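Glyoxalase family protein (Bacillus cereus, PDB 1ZSW) is of unknown function but binds zinc and belongs to the glyoxalase family of metalloproteins, as a member of the vicinal oxygen chelate superfamily. Local coordinates at residues A[250-253]-A[254-258]. Sequence-based numbering, arbitrary orientation.
Sequences RVKN and DAELA
An asparagine N-cap starts helix 254-266, where N253 reaches forward over the first turn and accepts from the backbone N-H of E256. The start of the helix is held from both directions, N253 reaching forward and E256 back. With chi1 at 52°, the carboxamide carbon of N253 sits between the backbone N and the carbonyl carbon, which brings OD1 over the helix end. E256 N donates to N253 OD1 at 2.9 Å, arriving nearly head-on to the side-chain C=O. The backbone then takes over, L257 N giving its hydrogen to N253 O at 3.0 Å.

E256 answers in the reverse direction. Its chain is extended beyond CG and carries the carboxylate back across the turn, where E256 OE2 accepts from K252 N at 3.0 Å. That bond is almost straight (168°), yet the donor lies above the carboxylate plane, 57° out of it. The carboxylate also lies against CB of K252, E256 OE2 to K252 CB being 3.4 Å. A water links its other oxygen, OE1, to N253 ND2, so both polar ends of the asparagine amide are engaged.

The apolar part of the contact is V251 CG2 against L257 CB, 4.1 Å apart, the two side chains crossing at about a right angle. Both also rest on I295, next in sequence to the zinc ligand E294, while D254 forms a salt bridge with K281. Because the return bond goes to K252 N and not to the N-H of N253, this is no classical capping box but an Asn N-cap at the turn from strand 244-251 into helix 254-266, within a glyoxalase/vicinal oxygen chelate domain.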
loop_
_atom_site.group_PDB
_atom_site.type_symbol
_atom_site.label_atom_id
_atom_site.label_comp_id
_atom_site.label_asym_id
_atom_site.label_seq_id
_atom_site.Cartn_x
_atom_site.Cartn_y
_atom_site.Cartn_z
ATOM N N ARG A 250 -9.077 -1.946 -1.933
ATOM C CA ARG A 250 -9.924 -2.939 -1.278
ATOM C C ARG A 250 -11.254 -3.131 -1.951
ATOM O O ARG A 250 -11.948 -2.149 -2.261
ATOM C CB ARG A 250 -10.246 -2.511 0.174
ATOM C CG ARG A 250 -8.998 -2.451 1.053
ATOM C CD ARG A 250 -9.318 -1.733 2.358
ATOM N NE ARG A 250 -10.437 -2.388 3.070
ATOM C CZ ARG A 250 -11.110 -1.851 4.085
ATOM N NH1 ARG A 250 -10.793 -0.643 4.565
ATOM N NH2 ARG A 250 -12.109 -2.533 4.613
ATOM N N VAL A 251 -11.643 -4.407 -2.092
ATOM C CA VAL A 251 -13.062 -4.715 -2.369
ATOM C C VAL A 251 -13.568 -5.729 -1.341
ATOM O O VAL A 251 -12.790 -6.396 -0.704
ATOM C CB VAL A 251 -13.285 -5.159 -3.819
ATOM C CG1 VAL A 251 -12.723 -4.087 -4.764
ATOM C CG2 VAL A 251 -12.666 -6.538 -4.048
ATOM N N LYS A 252 -14.887 -5.790 -1.150
ATOM C CA LYS A 252 -15.468 -6.573 -0.068
ATOM C C LYS A 252 -15.358 -8.074 -0.253
ATOM O O LYS A 252 -15.147 -8.795 0.707
ATOM C CB LYS A 252 -16.939 -6.182 0.114
ATOM C CG LYS A 252 -17.562 -6.779 1.340
ATOM C CD LYS A 252 -19.029 -6.422 1.325
ATOM C CE LYS A 252 -19.629 -6.633 2.687
ATOM N NZ LYS A 252 -21.050 -6.230 2.613
ATOM N N ASN A 253 -15.542 -8.538 -1.471
ATOM C CA ASN A 253 -15.670 -9.978 -1.735
ATOM C C ASN A 253 -15.436 -10.296 -3.197
ATOM O O ASN A 253 -15.149 -9.419 -4.035
ATOM C CB ASN A 253 -17.085 -10.455 -1.324
ATOM C CG ASN A 253 -18.157 -9.620 -1.949
ATOM O OD1 ASN A 253 -18.062 -9.227 -3.120
ATOM N ND2 ASN A 253 -19.192 -9.292 -1.168
ATOM N N ASP A 254 -15.540 -11.583 -3.535
ATOM C CA ASP A 254 -15.283 -12.024 -4.895
ATOM C C ASP A 254 -16.290 -11.481 -5.899
ATOM O O ASP A 254 -15.972 -11.317 -7.073
ATOM C CB ASP A 254 -15.288 -13.564 -4.967
ATOM C CG ASP A 254 -14.104 -14.192 -4.281
ATOM O OD1 ASP A 254 -13.160 -13.480 -3.870
ATOM O OD2 ASP A 254 -14.126 -15.435 -4.110
ATOM N N ALA A 255 -17.519 -11.206 -5.444
ATOM C CA ALA A 255 -18.528 -10.668 -6.359
ATOM C C ALA A 255 -18.165 -9.253 -6.784
ATOM O O ALA A 255 -18.289 -8.898 -7.958
ATOM C CB ALA A 255 -19.925 -10.696 -5.728
ATOM N N GLU A 256 -17.682 -8.458 -5.839
ATOM C CA GLU A 256 -17.246 -7.098 -6.179
ATOM C C GLU A 256 -15.994 -7.165 -7.053
ATOM O O GLU A 256 -15.854 -6.384 -7.974
ATOM C CB GLU A 256 -16.993 -6.279 -4.912
ATOM C CG GLU A 256 -18.290 -5.947 -4.180
ATOM C CD GLU A 256 -18.125 -5.003 -3.012
ATOM O OE1 GLU A 256 -19.136 -4.807 -2.285
ATOM O OE2 GLU A 256 -17.013 -4.468 -2.787
ATOM N N LEU A 257 -15.092 -8.109 -6.759
ATOM C CA LEU A 257 -13.880 -8.240 -7.590
ATOM C C LEU A 257 -14.260 -8.547 -9.049
ATOM O O LEU A 257 -13.756 -7.937 -9.982
ATOM C CB LEU A 257 -12.951 -9.309 -7.017
ATOM C CG LEU A 257 -11.656 -9.538 -7.793
ATOM C CD1 LEU A 257 -10.817 -8.269 -7.687
ATOM C CD2 LEU A 257 -10.861 -10.675 -7.170
ATOM N N ALA A 258 -15.206 -9.471 -9.248
ATOM C CA ALA A 258 -15.653 -9.770 -10.616
ATOM C C ALA A 258 -16.304 -8.576 -11.322
ATOM O O ALA A 258 -16.100 -8.365 -12.509
ATOM C CB ALA A 258 -16.611 -10.966 -10.624
HETATM O O HOH W 1 -20.941 -6.811 -2.255
#